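Local coordinates for Lmo0131 protein (Listeria monocytogenes, PDB 4Q6J), which adopts the TIM-barrel fold of EAL domains and may act as a cyclic-di-GMP-specific phosphodiesterase, at residues B[92-97]-B[122-127]; B[154-159]-B[176-181]. One frame throughout, in Å; residues are numbered along the deposited sequence.

Contact 1 of 2, residues B[92-97]-B[122-127]. With EDO (1,2-ethanediol), chain N.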
loop_
_atom_site.group_PDB
_atom_site.type_symbol
_atom_site.label_atom_id
_atom_site.label_comp_id
_atom_site.label_asym_id
_atom_site.label_seq_id
_atom_site.Cartn_x
_atom_site.Cartn_y
_atom_site.Cartn_z
ATOM N N ILE B 92 13.612 15.798 14.740
ATOM C CA ILE B 92 14.087 14.505 14.257
ATOM C C ILE B 92 12.931 13.718 13.662
ATOM O O ILE B 92 11.814 13.751 14.172
ATOM C CB ILE B 92 14.752 13.639 15.358
ATOM C CG1 ILE B 92 13.768 13.320 16.472
ATOM C CG2 ILE B 92 15.987 14.323 15.923
ATOM C CD1 ILE B 92 14.428 12.656 17.650
ATOM N N ASN B 93 13.222 13.013 12.579
ATOM C CA ASN B 93 12.232 12.213 11.903
ATOM C C ASN B 93 12.141 10.872 12.565
ATOM O O ASN B 93 13.134 10.147 12.647
ATOM C CB ASN B 93 12.623 12.043 10.440
ATOM C CG ASN B 93 12.541 13.332 9.684
ATOM O OD1 ASN B 93 11.836 14.254 10.088
ATOM N ND2 ASN B 93 13.266 13.422 8.600
ATOM N N ILE B 94 10.960 10.537 13.055
ATOM C CA ILE B 94 10.746 9.222 13.614
ATOM C C ILE B 94 9.570 8.598 12.895
ATOM O O ILE B 94 8.478 9.146 12.881
ATOM C CB ILE B 94 10.443 9.284 15.099
ATOM C CG1 ILE B 94 11.618 9.924 15.832
ATOM C CG2 ILE B 94 10.204 7.886 15.645
ATOM C CD1 ILE B 94 11.377 10.123 17.269
ATOM N N PRO B 95 9.804 7.460 12.251
ATOM C CA PRO B 95 8.770 6.698 11.549
ATOM C C PRO B 95 7.595 6.361 12.452
ATOM O O PRO B 95 7.781 6.093 13.636
ATOM C CB PRO B 95 9.501 5.409 11.172
ATOM C CG PRO B 95 10.925 5.769 11.133
ATOM C CD PRO B 95 11.114 6.800 12.194
ATOM N N ALA B 96 6.397 6.368 11.880
ATOM C CA ALA B 96 5.191 6.051 12.623
ATOM C C ALA B 96 5.302 4.745 13.445
ATOM O O ALA B 96 4.877 4.704 14.579
ATOM C CB ALA B 96 4.002 6.021 11.688
ATOM N N HIS B 97 5.867 3.700 12.844
ATOM C CA HIS B 97 6.183 2.432 13.530
ATOM C C HIS B 97 6.911 2.609 14.865
ATOM O O HIS B 97 6.573 1.978 15.859
ATOM C CB HIS B 97 7.021 1.514 12.611
ATOM C CG HIS B 97 7.724 0.389 13.331
ATOM N ND1 HIS B 97 7.090 -0.784 13.690
ATOM C CD2 HIS B 97 9.007 0.261 13.746
ATOM C CE1 HIS B 97 7.948 -1.575 14.308
ATOM N NE2 HIS B 97 9.119 -0.969 14.356
ATOM N N LEU B 122 13.078 20.461 21.235
ATOM C CA LEU B 122 13.033 19.263 20.390
ATOM C C LEU B 122 11.647 19.113 19.815
ATOM O O LEU B 122 10.665 19.342 20.502
ATOM C CB LEU B 122 13.433 17.967 21.125
ATOM C CG LEU B 122 13.395 16.645 20.333
ATOM C CD1 LEU B 122 14.659 16.480 19.539
ATOM C CD2 LEU B 122 13.221 15.493 21.286
ATOM N N GLU B 123 11.611 18.703 18.545
ATOM C CA GLU B 123 10.392 18.368 17.825
ATOM C C GLU B 123 10.526 16.938 17.261
ATOM O O GLU B 123 11.491 16.626 16.583
ATOM C CB GLU B 123 10.179 19.383 16.701
ATOM C CG GLU B 123 9.116 19.006 15.710
ATOM C CD GLU B 123 8.952 20.095 14.626
ATOM O OE1 GLU B 123 8.960 21.282 15.002
ATOM O OE2 GLU B 123 8.839 19.782 13.418
ATOM N N ILE B 124 9.577 16.075 17.604
ATOM C CA ILE B 124 9.456 14.775 16.958
ATOM C C ILE B 124 8.579 14.960 15.747
ATOM O O ILE B 124 7.430 15.347 15.875
ATOM C CB ILE B 124 8.804 13.734 17.873
ATOM C CG1 ILE B 124 9.744 13.361 19.024
ATOM C CG2 ILE B 124 8.394 12.492 17.088
ATOM C CD1 ILE B 124 9.129 12.413 20.035
ATOM N N GLU B 125 9.149 14.704 14.573
ATOM C CA GLU B 125 8.432 14.799 13.317
ATOM C C GLU B 125 8.068 13.399 12.832
ATOM O O GLU B 125 8.933 12.588 12.521
ATOM C CB GLU B 125 9.255 15.531 12.265
ATOM C CG GLU B 125 8.632 15.386 10.904
ATOM C CD GLU B 125 9.335 16.163 9.824
ATOM O OE1 GLU B 125 10.155 17.030 10.127
ATOM O OE2 GLU B 125 9.055 15.913 8.639
ATOM N N ILE B 126 6.780 13.108 12.797
ATOM C CA ILE B 126 6.292 11.776 12.483
ATOM C C ILE B 126 6.335 11.586 10.972
ATOM O O ILE B 126 5.770 12.392 10.225
ATOM C CB ILE B 126 4.844 11.543 13.030
ATOM C CG1 ILE B 126 4.772 11.868 14.522
ATOM C CG2 ILE B 126 4.358 10.119 12.726
ATOM C CD1 ILE B 126 3.384 11.986 15.032
ATOM N N ILE B 127 7.032 10.546 10.530
ATOM C CA ILE B 127 7.175 10.254 9.114
ATOM C C ILE B 127 6.628 8.849 8.782
ATOM O O ILE B 127 6.085 8.175 9.663
ATOM C CB ILE B 127 8.645 10.450 8.607
ATOM C CG1 ILE B 127 9.608 9.428 9.214
ATOM C CG2 ILE B 127 9.099 11.846 8.852
ATOM C CD1 ILE B 127 10.849 9.262 8.404
HETATM C C1 EDO N . 7.759 24.339 13.582
HETATM O O1 EDO N . 8.317 23.071 13.202
HETATM C C2 EDO N . 8.837 25.405 13.685
HETATM O O2 EDO N . 9.357 25.715 12.388
#

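Contact 2 of 2, residues B[154-159]-B[176-181]. With EDO (1,2-ethanediol), chain Q.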
loop_
_atom_site.group_PDB
_atom_site.type_symbol
_atom_site.label_atom_id
_atom_site.label_comp_id
_atom_site.label_asym_id
_atom_site.label_seq_id
_atom_site.Cartn_x
_atom_site.Cartn_y
_atom_site.Cartn_z
HETATM N N MSE B 154 3.957 16.439 12.101
HETATM C CA MSE B 154 3.724 15.331 11.175
HETATM C C MSE B 154 4.051 15.820 9.786
HETATM O O MSE B 154 3.749 16.954 9.429
HETATM C CB MSE B 154 2.269 14.824 11.263
HETATM C CG MSE B 154 1.232 15.839 10.875
HETATM SE SE MSE B 154 -0.641 15.237 10.986
HETATM C CE MSE B 154 -0.589 13.973 9.450
ATOM N N ASP B 155 4.676 14.963 8.998
ATOM C CA ASP B 155 5.086 15.348 7.647
ATOM C C ASP B 155 4.000 15.067 6.605
ATOM O O ASP B 155 2.967 14.476 6.925
ATOM C CB ASP B 155 6.368 14.615 7.266
ATOM C CG ASP B 155 6.107 13.220 6.767
ATOM O OD1 ASP B 155 5.040 12.657 7.110
ATOM O OD2 ASP B 155 6.968 12.674 6.030
ATOM N N ASP B 156 4.259 15.480 5.364
ATOM C CA ASP B 156 3.507 15.004 4.189
ATOM C C ASP B 156 2.011 15.228 4.315
ATOM O O ASP B 156 1.243 14.393 3.877
ATOM C CB ASP B 156 3.728 13.485 3.987
ATOM C CG ASP B 156 5.029 13.136 3.239
ATOM O OD1 ASP B 156 5.925 13.991 3.091
ATOM O OD2 ASP B 156 5.150 11.970 2.796
ATOM N N PHE B 157 1.587 16.340 4.921
ATOM C CA PHE B 157 0.182 16.413 5.238
ATOM C C PHE B 157 -0.651 16.336 3.974
ATOM O O PHE B 157 -0.586 17.151 3.087
ATOM C CB PHE B 157 -0.219 17.658 6.055
ATOM C CG PHE B 157 -1.666 17.633 6.478
ATOM C CD1 PHE B 157 -2.641 18.109 5.634
ATOM C CD2 PHE B 157 -2.051 17.039 7.655
ATOM C CE1 PHE B 157 -3.963 18.059 5.989
ATOM C CE2 PHE B 157 -3.383 16.975 8.007
ATOM C CZ PHE B 157 -4.337 17.490 7.176
ATOM N N GLY B 158 -1.470 15.312 3.972
ATOM C CA GLY B 158 -2.531 15.068 3.039
ATOM C C GLY B 158 -2.085 14.239 1.865
ATOM O O GLY B 158 -2.911 13.589 1.249
ATOM N N LYS B 159 -0.800 14.280 1.542
ATOM C CA LYS B 159 -0.222 13.284 0.656
ATOM C C LYS B 159 -0.117 11.932 1.332
ATOM O O LYS B 159 -0.576 10.939 0.800
ATOM C CB LYS B 159 1.152 13.729 0.158
ATOM C CG LYS B 159 1.966 12.618 -0.492
ATOM C CD LYS B 159 3.376 13.058 -0.849
ATOM C CE LYS B 159 4.060 12.001 -1.703
ATOM N NZ LYS B 159 5.538 11.987 -1.567
ATOM N N LYS B 176 3.223 19.881 8.808
ATOM C CA LYS B 176 4.153 20.177 7.740
ATOM C C LYS B 176 3.563 19.710 6.413
ATOM O O LYS B 176 2.926 18.650 6.320
ATOM C CB LYS B 176 5.510 19.530 8.028
ATOM C CG LYS B 176 5.961 19.838 9.445
ATOM C CD LYS B 176 7.442 19.637 9.677
ATOM C CE LYS B 176 8.294 20.640 8.912
ATOM N NZ LYS B 176 9.657 20.095 8.696
ATOM N N THR B 177 3.745 20.528 5.389
ATOM C CA THR B 177 3.249 20.211 4.060
ATOM C C THR B 177 4.403 20.085 3.101
ATOM O O THR B 177 5.410 20.756 3.249
ATOM C CB THR B 177 2.318 21.303 3.584
ATOM O OG1 THR B 177 3.029 22.547 3.585
ATOM C CG2 THR B 177 1.121 21.396 4.523
ATOM N N ASP B 178 4.283 19.211 2.120
ATOM C CA ASP B 178 5.427 19.003 1.263
ATOM C C ASP B 178 5.335 19.881 0.027
ATOM O O ASP B 178 4.395 20.668 -0.131
ATOM C CB ASP B 178 5.681 17.514 0.978
ATOM C CG ASP B 178 4.690 16.912 0.039
ATOM O OD1 ASP B 178 4.898 17.020 -1.184
ATOM O OD2 ASP B 178 3.730 16.291 0.527
HETATM N N MSE B 179 6.318 19.785 -0.847
HETATM C CA MSE B 179 6.532 20.765 -1.878
HETATM C C MSE B 179 5.367 20.889 -2.839
HETATM O O MSE B 179 5.084 21.991 -3.279
HETATM C CB MSE B 179 7.861 20.495 -2.570
HETATM C CG MSE B 179 7.745 19.669 -3.829
HETATM SE SE MSE B 179 7.626 20.885 -5.367
HETATM C CE MSE B 179 9.244 20.065 -6.130
ATOM N N SER B 180 4.725 19.790 -3.193
ATOM C CA SER B 180 3.616 19.826 -4.139
ATOM C C SER B 180 2.453 20.696 -3.638
ATOM O O SER B 180 1.739 21.336 -4.410
ATOM C CB SER B 180 3.093 18.420 -4.360
ATOM O OG SER B 180 2.465 17.968 -3.183
ATOM N N PHE B 181 2.262 20.686 -2.335
ATOM C CA PHE B 181 1.162 21.409 -1.740
ATOM C C PHE B 181 1.177 22.918 -2.073
ATOM O O PHE B 181 0.119 23.556 -2.124
ATOM C CB PHE B 181 1.208 21.200 -0.231
ATOM C CG PHE B 181 -0.107 21.401 0.448
ATOM C CD1 PHE B 181 -1.147 20.519 0.239
ATOM C CD2 PHE B 181 -0.299 22.455 1.297
ATOM C CE1 PHE B 181 -2.357 20.692 0.866
ATOM C CE2 PHE B 181 -1.526 22.631 1.933
ATOM C CZ PHE B 181 -2.547 21.744 1.704
HETATM C C1 EDO Q . 9.878 9.658 4.255
HETATM O O1 EDO Q . 10.075 10.939 4.872
HETATM C C2 EDO Q . 8.582 9.644 3.459
HETATM O O2 EDO Q . 7.480 9.738 4.354
HETATM O O HOH W 1 1.681 17.904 1.645
#

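Contact 1 of 2, residues B[92-97]-B[122-127]
With CG beside the backbone N in Asn93 (chi1 -68°) but anti to it in Glu125 (chi1 169°), the two side chains run side by side off one face of the sheet and point the same way. Their flat ends, amide and carboxylate, lie next to each other with their planes turned 73° apart. Ile127 crosses Asn93 at about a right angle: its CD1 lies 3.9 Å from Asn93 CB, and its CG1 sits 3.6 Å from Pro95 N. Strands 89-95 and 122-127 are parallel neighbours in the wall of the EAL TIM barrel, so this face looks into the barrel while Ile92, Ile94, Ile124 and Ile126 face the helices outside. There Ile94 CD1 reaches over Ile124 at 3.8 Å from CG2, and both lean on Leu108 of helix 102-115. The backbones are paired from Ile92 N to Glu123 O (2.9 Å) through to Ala96 N on Ile127 O (2.9 Å), the latter already at the start of helix 96-99. At the other end, Glu123 OE1 accepts a 2.6 Å hydrogen bond from O1 of a 1,2-ethanediol that also binds Lys27.

Contact 2 of 2, residues B[154-159]-B[176-181]
One water molecule is gripped by three groups of Phe157 and Asp178: it donates to Phe157 O (2.8 Å) and to Asp178 OD2 (2.8 Å), and it accepts from Asp178 N. It thereby bridges the loop after strand 151-154 to the turn that follows strand 174-177, where the two backbones no longer pair directly. Just before it, the chains are joined by two bonds, Lys176 N to Met154 O (3.0 Å) and Phe157 N to Lys176 O (3.0 Å). Phe157 CB also presses against that carbonyl, 3.3 Å from Lys176 O. Its CG is anti to the backbone N (chi1 -175°), which swings the ring off strand 174-177 onto Leu167 of helix 163-169 and Ile198 of helix 189-204; Leu164 of a second subunit packs on it too. The Asp178 carboxylate meets Lys159 without an ion pair: the extended lysine chain crosses it at about a right angle, and it is the methylene CD that lies 3.5 Å from Asp178 OD2. Asp156 approaches as well, OD1 4.1 Å from Asp178 OD2 with the carboxylate planes 62° apart, which leaves two like-charged groups close together. Lys176 passes its CB by Met154 O at 3.4 Å and sends its amine away to a salt bridge with Glu212 and a hydrogen bond with Gln232. Gly158, with its positive phi of 91°, completes the sequence Asp155-Asp156-Phe157-Gly158, the DDFG motif that in EAL domains follows a barrel strand at the rim where the family's active site lies.

Overall arrangement
From the N terminus, the chain enters contact 1 along strand 89-95, runs through helices 96-99 and 102-115, and closes this beta-alpha-beta crossover when strand 122-127 comes back parallel. Helix 136-146 then leads to strand 151-154, where contact 2 opens; its shorter loop carries helix 163-169, and strand 174-177 closes it. The two loops follow in series, neither nested nor crossed. They meet side by side in the barrel wall, since strand 122-127 pairs with strand 151-154: Asp155 N is probably hydrogen-bonded to Ile126 O at 3.1 Å. This pairing joins those of the two contacts into a run of four neighbouring parallel strands. Inside the barrel, a long, weak ion pair from Glu125 to Lys176 spans the intervening strand.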